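Local coordinates for protein nucleoside phosphorylase, putative (Trypanosoma brucei, PDB 3BJE) that catalyses the phosphorolysis of uridine to uracil and ribose 1-phosphate, working as a homodimer of the nucleoside phosphorylase superfamily, at residues V163-L175 against D205-I219. Numbering follows the deposited sequence.
Sequences VTRHAIGMDNTSL and DIYTSMAHPNITKSI
The ring of Y207 lies sandwiched between G169 and S174. G169 CA sits over the middle of one face, 3.8 Å from the ring centroid, a CH-pi contact that a residue without a side chain allows; S174 CB covers the opposite face, nearer the rim. At the far end Y207 OH gives its proton to D171 OD2 at 2.5 Å, a short bond on the syn lone pair, with carboxylate and ring planes 79° apart. The tyrosine gets there with CG between its backbone N and carbonyl carbon (chi1 64°), which swings the ring across G169. D171 OD2 also accepts T173 N on its anti side, somewhat out of the carboxylate plane, closing an Asx turn, while OD1 bonds S296, whose hydroxyl also bonds Y207 OH. This turn lies near the calcium site: the T173 side chain is about 5 Å from that of D98 and about 8 Å from the ion. One water, 2.8 Å from both D171 O and D205 O, ties the turn to the loop leading into strand 207-210.

Behind the ring, 167-169 and 207-210 pair antiparallel. G169 and Y207 exchange backbone hydrogen bonds, as do A167 and S209, and A211 N to R165 O (2.8 Å) extends the backbone bonding to the corner at 165-166. On the face bearing I168 and T208, M210 runs alongside H166, its SD 3.6 Å from H166 NE2 and oblique to the ring, whose ND1 bonds E286. On strand 163-164, ahead of the corner, helix 213-228 packs through I219 CG2 against V163 CG2 (3.8 Å).

Strand 161-169 also bonds to strand 239-246. Helix 186-198 packs on H166 and I168, helix 295-305 on S209 and S174, and S248 of the second subunit bonds N172 and T173.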
loop_
_atom_site.group_PDB
_atom_site.type_symbol
_atom_site.label_atom_id
_atom_site.label_comp_id
_atom_site.label_asym_id
_atom_site.label_seq_id
_atom_site.Cartn_x
_atom_site.Cartn_y
_atom_site.Cartn_z
ATOM N N VAL A 163 -9.379 1.723 19.857
ATOM C CA VAL A 163 -10.451 2.342 19.098
ATOM C C VAL A 163 -10.012 3.750 18.721
ATOM O O VAL A 163 -9.578 4.511 19.577
ATOM C CB VAL A 163 -11.738 2.396 19.953
ATOM C CG1 VAL A 163 -12.902 3.002 19.162
ATOM C CG2 VAL A 163 -12.081 1.013 20.443
ATOM N N THR A 164 -10.112 4.078 17.432
ATOM C CA THR A 164 -9.666 5.366 16.921
ATOM C C THR A 164 -10.662 6.475 17.226
ATOM O O THR A 164 -11.863 6.297 16.984
ATOM C CB THR A 164 -9.505 5.312 15.385
ATOM O OG1 THR A 164 -8.509 4.334 15.053
ATOM C CG2 THR A 164 -9.104 6.687 14.808
ATOM N N ARG A 165 -10.174 7.570 17.825
ATOM C CA ARG A 165 -10.902 8.833 17.817
ATOM C C ARG A 165 -10.235 9.709 16.756
ATOM O O ARG A 165 -10.683 9.733 15.636
ATOM C CB ARG A 165 -10.956 9.503 19.194
ATOM C CG ARG A 165 -11.926 10.666 19.204
ATOM C CD ARG A 165 -12.006 11.382 20.535
ATOM N NE ARG A 165 -12.640 10.616 21.613
ATOM C CZ ARG A 165 -12.014 10.179 22.713
ATOM N NH1 ARG A 165 -10.716 10.380 22.895
ATOM N NH2 ARG A 165 -12.694 9.519 23.644
ATOM N N HIS A 166 -9.132 10.389 17.081
ATOM C CA HIS A 166 -8.398 11.164 16.071
ATOM C C HIS A 166 -7.353 10.299 15.389
ATOM O O HIS A 166 -7.011 9.223 15.869
ATOM C CB HIS A 166 -7.742 12.396 16.713
ATOM C CG HIS A 166 -8.733 13.340 17.326
ATOM N ND1 HIS A 166 -9.092 13.274 18.654
ATOM C CD2 HIS A 166 -9.465 14.349 16.789
ATOM C CE1 HIS A 166 -9.994 14.207 18.913
ATOM N NE2 HIS A 166 -10.228 14.886 17.803
ATOM N N ALA A 167 -6.887 10.770 14.239
ATOM C CA ALA A 167 -5.870 10.071 13.466
ATOM C C ALA A 167 -4.786 11.047 13.018
ATOM O O ALA A 167 -5.069 12.189 12.678
ATOM C CB ALA A 167 -6.495 9.444 12.242
ATOM N N ILE A 168 -3.547 10.563 13.019
ATOM C CA ILE A 168 -2.418 11.253 12.407
ATOM C C ILE A 168 -2.023 10.503 11.152
ATOM O O ILE A 168 -1.728 9.308 11.210
ATOM C CB ILE A 168 -1.206 11.288 13.335
ATOM C CG1 ILE A 168 -1.539 12.012 14.647
ATOM C CG2 ILE A 168 -0.009 11.982 12.646
ATOM C CD1 ILE A 168 -0.686 11.546 15.820
ATOM N N GLY A 169 -2.049 11.195 10.012
ATOM C CA GLY A 169 -1.558 10.659 8.753
ATOM C C GLY A 169 -0.085 10.942 8.617
ATOM O O GLY A 169 0.305 12.058 8.318
ATOM N N MET A 170 0.738 9.928 8.859
ATOM C CA MET A 170 2.170 10.014 8.571
ATOM C C MET A 170 2.464 9.630 7.110
ATOM O O MET A 170 3.559 9.856 6.609
ATOM C CB MET A 170 2.961 9.131 9.525
ATOM C CG MET A 170 2.629 9.386 10.997
ATOM S SD MET A 170 3.664 8.480 12.163
ATOM C CE MET A 170 3.202 6.784 11.744
ATOM N N ASP A 171 1.496 8.971 6.489
ATOM C CA ASP A 171 1.485 8.701 5.074
ATOM C C ASP A 171 1.211 10.010 4.326
ATOM O O ASP A 171 1.022 11.064 4.954
ATOM C CB ASP A 171 0.364 7.721 4.789
ATOM C CG ASP A 171 -0.993 8.303 5.150
ATOM O OD1 ASP A 171 -1.294 8.486 6.362
ATOM O OD2 ASP A 171 -1.749 8.641 4.201
ATOM N N ASN A 172 1.148 9.951 2.986
ATOM C CA ASN A 172 0.808 11.137 2.187
ATOM C C ASN A 172 -0.370 10.965 1.237
ATOM O O ASN A 172 -0.647 11.826 0.421
ATOM C CB ASN A 172 2.023 11.716 1.439
ATOM C CG ASN A 172 2.277 11.089 0.075
ATOM O OD1 ASN A 172 1.785 9.999 -0.215
ATOM N ND2 ASN A 172 3.093 11.775 -0.764
ATOM N N THR A 173 -1.129 9.891 1.399
ATOM C CA THR A 173 -2.148 9.576 0.411
ATOM C C THR A 173 -3.182 10.698 0.338
ATOM O O THR A 173 -3.539 11.173 -0.750
ATOM C CB THR A 173 -2.762 8.204 0.711
ATOM O OG1 THR A 173 -1.778 7.208 0.397
ATOM C CG2 THR A 173 -4.048 7.959 -0.120
ATOM N N SER A 174 -3.644 11.153 1.501
ATOM C CA SER A 174 -4.633 12.231 1.538
ATOM C C SER A 174 -4.078 13.592 1.132
ATOM O O SER A 174 -4.846 14.506 0.872
ATOM C CB SER A 174 -5.313 12.311 2.911
ATOM O OG SER A 174 -5.875 11.038 3.258
ATOM N N LEU A 175 -2.757 13.752 1.042
ATOM C CA LEU A 175 -2.227 15.004 0.507
ATOM C C LEU A 175 -2.642 15.267 -0.940
ATOM O O LEU A 175 -2.576 16.400 -1.386
ATOM C CB LEU A 175 -0.698 15.081 0.635
ATOM C CG LEU A 175 -0.058 15.113 2.015
ATOM C CD1 LEU A 175 1.419 15.528 1.878
ATOM C CD2 LEU A 175 -0.766 16.021 2.997
ATOM N N ASP A 205 5.110 16.630 6.122
ATOM C CA ASP A 205 3.843 17.379 6.034
ATOM C C ASP A 205 2.690 16.434 6.423
ATOM O O ASP A 205 1.868 16.037 5.595
ATOM C CB ASP A 205 3.645 17.966 4.626
ATOM C CG ASP A 205 2.432 18.862 4.523
ATOM O OD1 ASP A 205 1.828 19.232 5.551
ATOM O OD2 ASP A 205 2.074 19.218 3.388
ATOM N N ILE A 206 2.644 16.062 7.700
ATOM C CA ILE A 206 1.595 15.170 8.210
ATOM C C ILE A 206 0.207 15.794 8.101
ATOM O O ILE A 206 0.059 17.021 8.047
ATOM C CB ILE A 206 1.854 14.738 9.662
ATOM C CG1 ILE A 206 1.890 15.956 10.593
ATOM C CG2 ILE A 206 3.170 13.991 9.753
ATOM C CD1 ILE A 206 1.763 15.611 12.059
ATOM N N TYR A 207 -0.808 14.944 8.036
ATOM C CA TYR A 207 -2.168 15.407 8.120
ATOM C C TYR A 207 -2.885 14.743 9.295
ATOM O O TYR A 207 -2.300 13.925 10.002
ATOM C CB TYR A 207 -2.912 15.191 6.822
ATOM C CG TYR A 207 -3.124 13.768 6.376
ATOM C CD1 TYR A 207 -4.334 13.119 6.608
ATOM C CD2 TYR A 207 -2.135 13.080 5.682
ATOM C CE1 TYR A 207 -4.541 11.816 6.186
ATOM C CE2 TYR A 207 -2.331 11.771 5.250
ATOM C CZ TYR A 207 -3.550 11.148 5.500
ATOM O OH TYR A 207 -3.807 9.872 5.032
ATOM N N THR A 208 -4.129 15.162 9.540
ATOM C CA THR A 208 -4.937 14.594 10.598
ATOM C C THR A 208 -6.328 14.267 10.090
ATOM O O THR A 208 -6.757 14.755 9.038
ATOM C CB THR A 208 -5.059 15.571 11.783
ATOM O OG1 THR A 208 -5.630 16.798 11.329
ATOM C CG2 THR A 208 -3.673 15.867 12.437
ATOM N N SER A 209 -7.035 13.463 10.864
ATOM C CA SER A 209 -8.471 13.236 10.660
ATOM C C SER A 209 -9.108 12.759 11.971
ATOM O O SER A 209 -8.508 12.842 13.053
ATOM C CB SER A 209 -8.702 12.229 9.524
ATOM O OG SER A 209 -10.059 12.219 9.085
ATOM N N MET A 210 -10.341 12.284 11.869
ATOM C CA MET A 210 -11.056 11.803 13.037
ATOM C C MET A 210 -12.106 10.808 12.564
ATOM O O MET A 210 -12.742 11.015 11.530
ATOM C CB MET A 210 -11.729 12.968 13.763
ATOM C CG MET A 210 -12.256 12.613 15.152
ATOM S SD MET A 210 -13.190 13.943 15.962
ATOM C CE MET A 210 -14.555 14.134 14.838
ATOM N N ALA A 211 -12.274 9.735 13.322
ATOM C CA ALA A 211 -13.410 8.828 13.140
ATOM C C ALA A 211 -14.691 9.586 13.453
ATOM O O ALA A 211 -14.708 10.490 14.301
ATOM C CB ALA A 211 -13.279 7.620 14.064
ATOM N N HIS A 212 -15.770 9.205 12.781
ATOM C CA HIS A 212 -17.067 9.826 13.037
ATOM C C HIS A 212 -17.468 9.484 14.456
ATOM O O HIS A 212 -17.351 8.320 14.863
ATOM C CB HIS A 212 -18.115 9.314 12.051
ATOM C CG HIS A 212 -19.375 10.115 12.060
ATOM N ND1 HIS A 212 -20.311 10.024 13.067
ATOM C CD2 HIS A 212 -19.842 11.044 11.194
ATOM C CE1 HIS A 212 -21.306 10.854 12.817
ATOM N NE2 HIS A 212 -21.042 11.489 11.688
ATOM N N PRO A 213 -17.927 10.492 15.239
ATOM C CA PRO A 213 -18.292 10.262 16.637
ATOM C C PRO A 213 -19.306 9.146 16.833
ATOM O O PRO A 213 -19.238 8.422 17.827
ATOM C CB PRO A 213 -18.878 11.612 17.068
ATOM C CG PRO A 213 -18.207 12.610 16.176
ATOM C CD PRO A 213 -18.063 11.911 14.864
ATOM N N ASN A 214 -20.227 8.999 15.885
ATOM C CA ASN A 214 -21.229 7.936 15.953
ATOM C C ASN A 214 -20.595 6.551 15.869
ATOM O O ASN A 214 -21.040 5.611 16.526
ATOM C CB ASN A 214 -22.258 8.102 14.835
ATOM C CG ASN A 214 -23.395 7.112 14.940
ATOM O OD1 ASN A 214 -23.974 6.926 16.010
ATOM N ND2 ASN A 214 -23.735 6.478 13.817
ATOM N N ILE A 215 -19.542 6.434 15.065
ATOM C CA ILE A 215 -18.836 5.170 14.937
ATOM C C ILE A 215 -18.044 4.865 16.212
ATOM O O ILE A 215 -18.141 3.761 16.745
ATOM C CB ILE A 215 -17.914 5.171 13.727
ATOM C CG1 ILE A 215 -18.745 5.301 12.438
ATOM C CG2 ILE A 215 -17.052 3.911 13.701
ATOM C CD1 ILE A 215 -19.648 4.093 12.145
ATOM N N THR A 216 -17.271 5.836 16.702
ATOM C CA THR A 216 -16.485 5.641 17.917
ATOM C C THR A 216 -17.408 5.272 19.072
ATOM O O THR A 216 -17.124 4.332 19.814
ATOM C CB THR A 216 -15.674 6.900 18.299
ATOM O OG1 THR A 216 -14.808 7.267 17.213
ATOM C CG2 THR A 216 -14.810 6.649 19.518
ATOM N N LYS A 217 -18.518 5.998 19.212
ATOM C CA LYS A 217 -19.484 5.759 20.295
ATOM C C LYS A 217 -20.069 4.357 20.204
ATOM O O LYS A 217 -20.168 3.654 21.209
ATOM C CB LYS A 217 -20.613 6.794 20.254
ATOM C CG LYS A 217 -21.586 6.745 21.438
ATOM C CD LYS A 217 -22.867 7.517 21.125
ATOM C CE LYS A 217 -23.759 7.656 22.358
ATOM N NZ LYS A 217 -25.050 8.355 22.071
ATOM N N SER A 218 -20.463 3.963 18.993
ATOM C CA SER A 218 -21.039 2.641 18.750
ATOM C C SER A 218 -20.068 1.515 19.119
ATOM O O SER A 218 -20.454 0.547 19.784
ATOM C CB SER A 218 -21.477 2.507 17.290
ATOM O OG SER A 218 -22.546 3.391 16.988
ATOM N N ILE A 219 -18.812 1.648 18.701
ATOM C CA ILE A 219 -17.777 0.661 19.038
ATOM C C ILE A 219 -17.611 0.514 20.568
ATOM O O ILE A 219 -17.654 -0.601 21.104
ATOM C CB ILE A 219 -16.433 0.984 18.374
ATOM C CG1 ILE A 219 -16.549 0.864 16.847
ATOM C CG2 ILE A 219 -15.356 0.025 18.891
ATOM C CD1 ILE A 219 -15.386 1.503 16.064
HETATM O O HOH W 1 2.263 13.481 4.519
#